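Local coordinates for protein H127A/Y244A mutant of alginate lyase AlyC3 in complex with dimannuronate (Psychromonas sp., PDB 7C8F) that probably cleaves the mannuronate-containing chains of alginate by beta-elimination, as a lyase of polysaccharide lyase family 7, at residues T88-E102 with N200-Q213. Sequence-based numbering, arbitrary orientation.
Sequences TDLPNKLYTLSAEVE and NKATAFDITVGNKQ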
loop_
_atom_site.group_PDB
_atom_site.type_symbol
_atom_site.label_atom_id
_atom_site.label_comp_id
_atom_site.label_asym_id
_atom_site.label_seq_id
_atom_site.Cartn_x
_atom_site.Cartn_y
_atom_site.Cartn_z
ATOM N N THR B 88 9.625 7.315 -1.875
ATOM C CA THR B 88 10.493 6.823 -2.943
ATOM C C THR B 88 9.949 7.174 -4.317
ATOM O O THR B 88 10.595 6.857 -5.332
ATOM C CB THR B 88 10.650 5.296 -2.847
ATOM O OG1 THR B 88 9.399 4.663 -3.193
ATOM C CG2 THR B 88 11.066 4.880 -1.441
ATOM N N ASP B 89 8.780 7.818 -4.379
ATOM C CA ASP B 89 8.006 7.928 -5.605
ATOM C C ASP B 89 7.954 9.333 -6.182
ATOM O O ASP B 89 7.269 9.539 -7.188
ATOM C CB ASP B 89 6.579 7.395 -5.383
ATOM C CG ASP B 89 5.838 8.092 -4.232
ATOM O OD1 ASP B 89 6.459 8.555 -3.248
ATOM O OD2 ASP B 89 4.586 8.168 -4.319
ATOM N N LEU B 90 8.654 10.308 -5.581
ATOM C CA LEU B 90 8.420 11.669 -6.035
ATOM C C LEU B 90 9.584 12.175 -6.881
ATOM O O LEU B 90 10.741 11.834 -6.619
ATOM C CB LEU B 90 8.211 12.609 -4.844
ATOM C CG LEU B 90 7.007 12.247 -3.968
ATOM C CD1 LEU B 90 6.964 13.170 -2.774
ATOM C CD2 LEU B 90 5.702 12.329 -4.756
ATOM N N PRO B 91 9.310 12.976 -7.916
ATOM C CA PRO B 91 10.387 13.375 -8.834
ATOM C C PRO B 91 11.341 14.391 -8.243
ATOM O O PRO B 91 12.483 14.490 -8.708
ATOM C CB PRO B 91 9.630 13.952 -10.040
ATOM C CG PRO B 91 8.335 14.446 -9.456
ATOM C CD PRO B 91 7.991 13.489 -8.332
ATOM N N ASN B 92 10.919 15.131 -7.225
ATOM C CA ASN B 92 11.718 16.198 -6.645
ATOM C C ASN B 92 12.320 15.831 -5.298
ATOM O O ASN B 92 12.753 16.723 -4.564
ATOM C CB ASN B 92 10.869 17.464 -6.514
ATOM C CG ASN B 92 9.640 17.259 -5.643
ATOM O OD1 ASN B 92 8.979 16.220 -5.692
ATOM N ND2 ASN B 92 9.326 18.260 -4.843
ATOM N N LYS B 93 12.348 14.549 -4.943
ATOM C CA LYS B 93 12.923 14.118 -3.674
ATOM C C LYS B 93 13.754 12.866 -3.919
ATOM O O LYS B 93 13.202 11.800 -4.212
ATOM C CB LYS B 93 11.843 13.866 -2.623
ATOM C CG LYS B 93 10.942 15.078 -2.381
ATOM C CD LYS B 93 10.097 14.902 -1.119
ATOM C CE LYS B 93 9.043 15.999 -0.987
ATOM N NZ LYS B 93 9.607 17.185 -0.306
ATOM N N LEU B 94 15.072 13.002 -3.814
ATOM C CA LEU B 94 16.007 11.923 -4.095
ATOM C C LEU B 94 16.907 11.758 -2.881
ATOM O O LEU B 94 17.398 12.750 -2.332
ATOM C CB LEU B 94 16.869 12.241 -5.327
ATOM C CG LEU B 94 16.132 12.582 -6.621
ATOM C CD1 LEU B 94 17.117 12.881 -7.742
ATOM C CD2 LEU B 94 15.208 11.451 -7.013
ATOM N N TYR B 95 17.121 10.516 -2.461
ATOM C CA TYR B 95 17.842 10.199 -1.236
ATOM C C TYR B 95 18.986 9.260 -1.573
ATOM O O TYR B 95 18.765 8.233 -2.226
ATOM C CB TYR B 95 16.893 9.566 -0.209
ATOM C CG TYR B 95 15.746 10.508 0.077
ATOM C CD1 TYR B 95 14.590 10.475 -0.681
ATOM C CD2 TYR B 95 15.858 11.486 1.061
ATOM C CE1 TYR B 95 13.558 11.366 -0.457
ATOM C CE2 TYR B 95 14.830 12.382 1.292
ATOM C CZ TYR B 95 13.683 12.314 0.524
ATOM O OH TYR B 95 12.632 13.189 0.745
ATOM N N THR B 96 20.201 9.619 -1.161
ATOM C CA THR B 96 21.395 8.899 -1.587
ATOM C C THR B 96 22.218 8.443 -0.393
ATOM O O THR B 96 22.505 9.225 0.514
ATOM C CB THR B 96 22.272 9.738 -2.527
ATOM O OG1 THR B 96 21.517 10.089 -3.694
ATOM C CG2 THR B 96 23.501 8.933 -2.954
ATOM N N LEU B 97 22.601 7.174 -0.405
ATOM C CA LEU B 97 23.524 6.605 0.558
ATOM C C LEU B 97 24.767 6.218 -0.227
ATOM O O LEU B 97 24.678 5.478 -1.213
ATOM C CB LEU B 97 22.915 5.371 1.222
ATOM C CG LEU B 97 23.708 4.797 2.389
ATOM C CD1 LEU B 97 23.559 5.732 3.612
ATOM C CD2 LEU B 97 23.250 3.360 2.694
ATOM N N SER B 98 25.894 6.733 0.195
ATOM C CA SER B 98 27.157 6.464 -0.455
ATOM C C SER B 98 28.121 5.828 0.497
ATOM O O SER B 98 28.342 6.331 1.543
ATOM C CB SER B 98 27.778 7.753 -0.975
ATOM O OG SER B 98 26.937 8.429 -1.831
ATOM N N ALA B 99 28.707 4.724 0.073
ATOM C CA ALA B 99 29.644 4.025 0.880
ATOM C C ALA B 99 30.827 3.470 0.102
ATOM O O ALA B 99 30.755 3.294 -1.047
ATOM C CB ALA B 99 28.929 2.876 1.566
ATOM N N GLU B 100 31.911 3.229 0.817
ATOM C CA GLU B 100 33.075 2.519 0.296
ATOM C C GLU B 100 33.312 1.453 1.346
ATOM O O GLU B 100 33.530 1.752 2.455
ATOM C CB GLU B 100 34.284 3.378 0.063
ATOM C CG GLU B 100 34.082 4.353 -1.049
ATOM C CD GLU B 100 35.223 5.322 -1.235
ATOM O OE1 GLU B 100 36.154 5.265 -0.428
ATOM O OE2 GLU B 100 35.139 6.104 -2.173
ATOM N N VAL B 101 33.209 0.197 0.969
ATOM C CA VAL B 101 33.258 -0.905 1.872
ATOM C C VAL B 101 34.176 -2.052 1.483
ATOM O O VAL B 101 34.313 -2.370 0.348
ATOM C CB VAL B 101 31.849 -1.546 1.908
ATOM C CG1 VAL B 101 31.744 -2.574 3.003
ATOM C CG2 VAL B 101 30.779 -0.507 2.061
ATOM N N GLU B 102 34.758 -2.659 2.500
ATOM C CA GLU B 102 35.550 -3.860 2.398
ATOM C C GLU B 102 35.049 -4.863 3.428
ATOM O O GLU B 102 34.976 -4.569 4.561
ATOM C CB GLU B 102 37.027 -3.587 2.644
ATOM C CG GLU B 102 37.898 -4.817 2.480
ATOM C CD GLU B 102 39.370 -4.531 2.684
ATOM O OE1 GLU B 102 39.744 -3.389 2.854
ATOM O OE2 GLU B 102 40.126 -5.482 2.681
ATOM N N ASN B 200 41.424 -7.201 -0.193
ATOM C CA ASN B 200 42.152 -6.093 0.335
ATOM C C ASN B 200 41.901 -4.813 -0.403
ATOM O O ASN B 200 42.777 -4.050 -0.615
ATOM C CB ASN B 200 43.658 -6.432 0.386
ATOM C CG ASN B 200 43.921 -7.799 0.952
ATOM O OD1 ASN B 200 44.383 -8.682 0.260
ATOM N ND2 ASN B 200 43.642 -7.979 2.210
ATOM N N LYS B 201 40.652 -4.569 -0.748
ATOM C CA LYS B 201 40.314 -3.365 -1.485
ATOM C C LYS B 201 38.873 -2.995 -1.165
ATOM O O LYS B 201 38.024 -3.881 -1.026
ATOM C CB LYS B 201 40.440 -3.624 -2.990
ATOM C CG LYS B 201 40.187 -2.428 -3.872
ATOM C CD LYS B 201 40.013 -2.864 -5.318
ATOM C CE LYS B 201 39.747 -1.677 -6.227
ATOM N NZ LYS B 201 39.495 -2.103 -7.630
ATOM N N ALA B 202 38.619 -1.696 -1.025
ATOM C CA ALA B 202 37.267 -1.193 -0.835
ATOM C C ALA B 202 36.544 -1.100 -2.170
ATOM O O ALA B 202 37.155 -0.926 -3.228
ATOM C CB ALA B 202 37.305 0.196 -0.192
ATOM N N THR B 203 35.222 -1.230 -2.112
ATOM C CA THR B 203 34.354 -1.086 -3.271
ATOM C C THR B 203 33.350 0.016 -2.961
ATOM O O THR B 203 32.776 0.048 -1.865
ATOM C CB THR B 203 33.621 -2.401 -3.546
ATOM O OG1 THR B 203 34.585 -3.424 -3.855
ATOM C CG2 THR B 203 32.662 -2.264 -4.721
ATOM N N ALA B 204 33.139 0.906 -3.923
ATOM C CA ALA B 204 32.222 2.028 -3.749
ATOM C C ALA B 204 30.815 1.629 -4.167
ATOM O O ALA B 204 30.610 1.052 -5.242
ATOM C CB ALA B 204 32.676 3.223 -4.589
ATOM N N PHE B 205 29.838 1.970 -3.331
ATOM C CA PHE B 205 28.428 1.778 -3.644
ATOM C C PHE B 205 27.694 3.097 -3.457
ATOM O O PHE B 205 27.835 3.741 -2.412
ATOM C CB PHE B 205 27.794 0.740 -2.711
ATOM C CG PHE B 205 28.415 -0.622 -2.809
ATOM C CD1 PHE B 205 29.514 -0.941 -2.024
ATOM C CD2 PHE B 205 27.905 -1.583 -3.678
ATOM C CE1 PHE B 205 30.109 -2.184 -2.096
ATOM C CE2 PHE B 205 28.505 -2.832 -3.757
ATOM C CZ PHE B 205 29.607 -3.130 -2.959
ATOM N N ASP B 206 26.902 3.490 -4.452
ATOM C CA ASP B 206 26.046 4.668 -4.345
ATOM C C ASP B 206 24.625 4.240 -4.655
ATOM O O ASP B 206 24.351 3.745 -5.755
ATOM C CB ASP B 206 26.499 5.785 -5.290
ATOM C CG ASP B 206 27.930 6.221 -5.037
ATOM O OD1 ASP B 206 28.209 6.710 -3.924
ATOM O OD2 ASP B 206 28.771 6.082 -5.951
ATOM N N ILE B 207 23.734 4.404 -3.681
ATOM C CA ILE B 207 22.343 3.985 -3.789
ATOM C C ILE B 207 21.483 5.235 -3.778
ATOM O O ILE B 207 21.504 5.996 -2.802
ATOM C CB ILE B 207 21.939 3.066 -2.627
ATOM C CG1 ILE B 207 22.844 1.835 -2.555
ATOM C CG2 ILE B 207 20.447 2.700 -2.756
ATOM C CD1 ILE B 207 22.691 1.048 -1.275
ATOM N N THR B 208 20.709 5.448 -4.840
ATOM C CA THR B 208 19.787 6.578 -4.897
ATOM C C THR B 208 18.360 6.062 -5.009
ATOM O O THR B 208 18.044 5.276 -5.909
ATOM C CB THR B 208 20.092 7.510 -6.071
ATOM O OG1 THR B 208 21.443 7.966 -5.955
ATOM C CG2 THR B 208 19.152 8.732 -6.046
ATOM N N VAL B 209 17.495 6.526 -4.113
ATOM C CA VAL B 209 16.091 6.145 -4.090
ATOM C C VAL B 209 15.258 7.406 -4.264
ATOM O O VAL B 209 15.499 8.412 -3.592
ATOM C CB VAL B 209 15.740 5.447 -2.763
ATOM C CG1 VAL B 209 14.331 4.871 -2.820
ATOM C CG2 VAL B 209 16.763 4.356 -2.439
ATOM N N GLY B 210 14.265 7.344 -5.123
ATOM C CA GLY B 210 13.417 8.492 -5.397
ATOM C C GLY B 210 12.979 8.471 -6.846
ATOM O O GLY B 210 13.499 7.724 -7.672
ATOM N N ASN B 211 11.959 9.275 -7.145
ATOM C CA ASN B 211 11.439 9.344 -8.519
ATOM C C ASN B 211 11.056 7.965 -9.067
ATOM O O ASN B 211 11.222 7.674 -10.250
ATOM C CB ASN B 211 12.426 10.058 -9.451
ATOM C CG ASN B 211 11.820 10.384 -10.806
ATOM O OD1 ASN B 211 10.646 10.738 -10.904
ATOM N ND2 ASN B 211 12.616 10.241 -11.858
ATOM N N LYS B 212 10.520 7.103 -8.198
ATOM C CA LYS B 212 10.077 5.751 -8.591
ATOM C C LYS B 212 11.219 4.880 -9.113
ATOM O O LYS B 212 10.988 3.927 -9.873
ATOM C CB LYS B 212 8.896 5.769 -9.571
ATOM C CG LYS B 212 7.635 6.338 -8.942
ATOM C CD LYS B 212 6.494 6.379 -9.937
ATOM C CE LYS B 212 5.237 6.889 -9.244
ATOM N NZ LYS B 212 4.055 6.884 -10.174
ATOM N N GLN B 213 12.445 5.177 -8.682
ATOM C CA GLN B 213 13.610 4.431 -9.137
ATOM C C GLN B 213 14.507 4.062 -7.972
ATOM O O GLN B 213 14.659 4.821 -7.005
ATOM C CB GLN B 213 14.477 5.233 -10.124
ATOM C CG GLN B 213 13.792 5.539 -11.432
ATOM C CD GLN B 213 14.746 6.155 -12.442
ATOM O OE1 GLN B 213 15.364 7.185 -12.177
ATOM N NE2 GLN B 213 14.877 5.517 -13.598
HETATM O O HOH W 1 8.105 9.971 -10.065
HETATM O O HOH W 2 30.497 5.668 -2.763
HETATM O O HOH W 3 35.465 -4.332 -1.314
#
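Val209 meets the 88-102 segment with both backbone and side chain, and shows how an antiparallel strand pair can be extended by the turns at its end. Its N and O each bond to Tyr95, the N-H pointing almost straight at Tyr95 O (169°). CG1, set anti to the backbone N (chi1 -172°), packs alongside Thr88, 3.5 Å from Thr88 CG2. The regular pairing runs on through Leu97-Ile207 and Ala99-Phe205 to Val101-Thr203. The face bearing Thr96, Ser98 and Glu100 is more polar: the hydroxyls of Thr96 and Thr208 share a hydrogen bond, and Ser98 OG donates to the anti side of Asp206 OD1 over 3.0 Å.

Beyond Val209, the type I' turn from Gly210 to Gln213 fits against the loop of residues 88-92. Asn211 lays its amide oxygen on Pro91, OD1 lying 3.4 Å from Pro91 CA, while a water links OD1 to Asp89 O. Asn211 N gives Leu90 O a weak bond; Lys212 N reaches a lone pair of Thr88 O at 2.9 Å.

At the other end, Glu102 stretches its extended chain along the backbone of Asn200 and Lys201. With CG anti to the backbone N (chi1 -177°), the carboxylate arrives 3.2 Å from Asn200 CA through OE2. Cutting Glu102 back to an alanine removes the CG and carboxylate contacts and is likely to leave the backbone of Asn200 and Lys201 uncovered on that side.

In the seven-stranded sheet of this jelly-roll lyase, strand 203-210 lies between 93-103 and 213-218, and 250-264 flanks 93-103 on its other edge. Tyr95, Leu97 and Val209 face inward onto Phe238 of strand 235-240 in the opposing sheet, while Phe205 meets Phe122 and Phe158 edge-to-face.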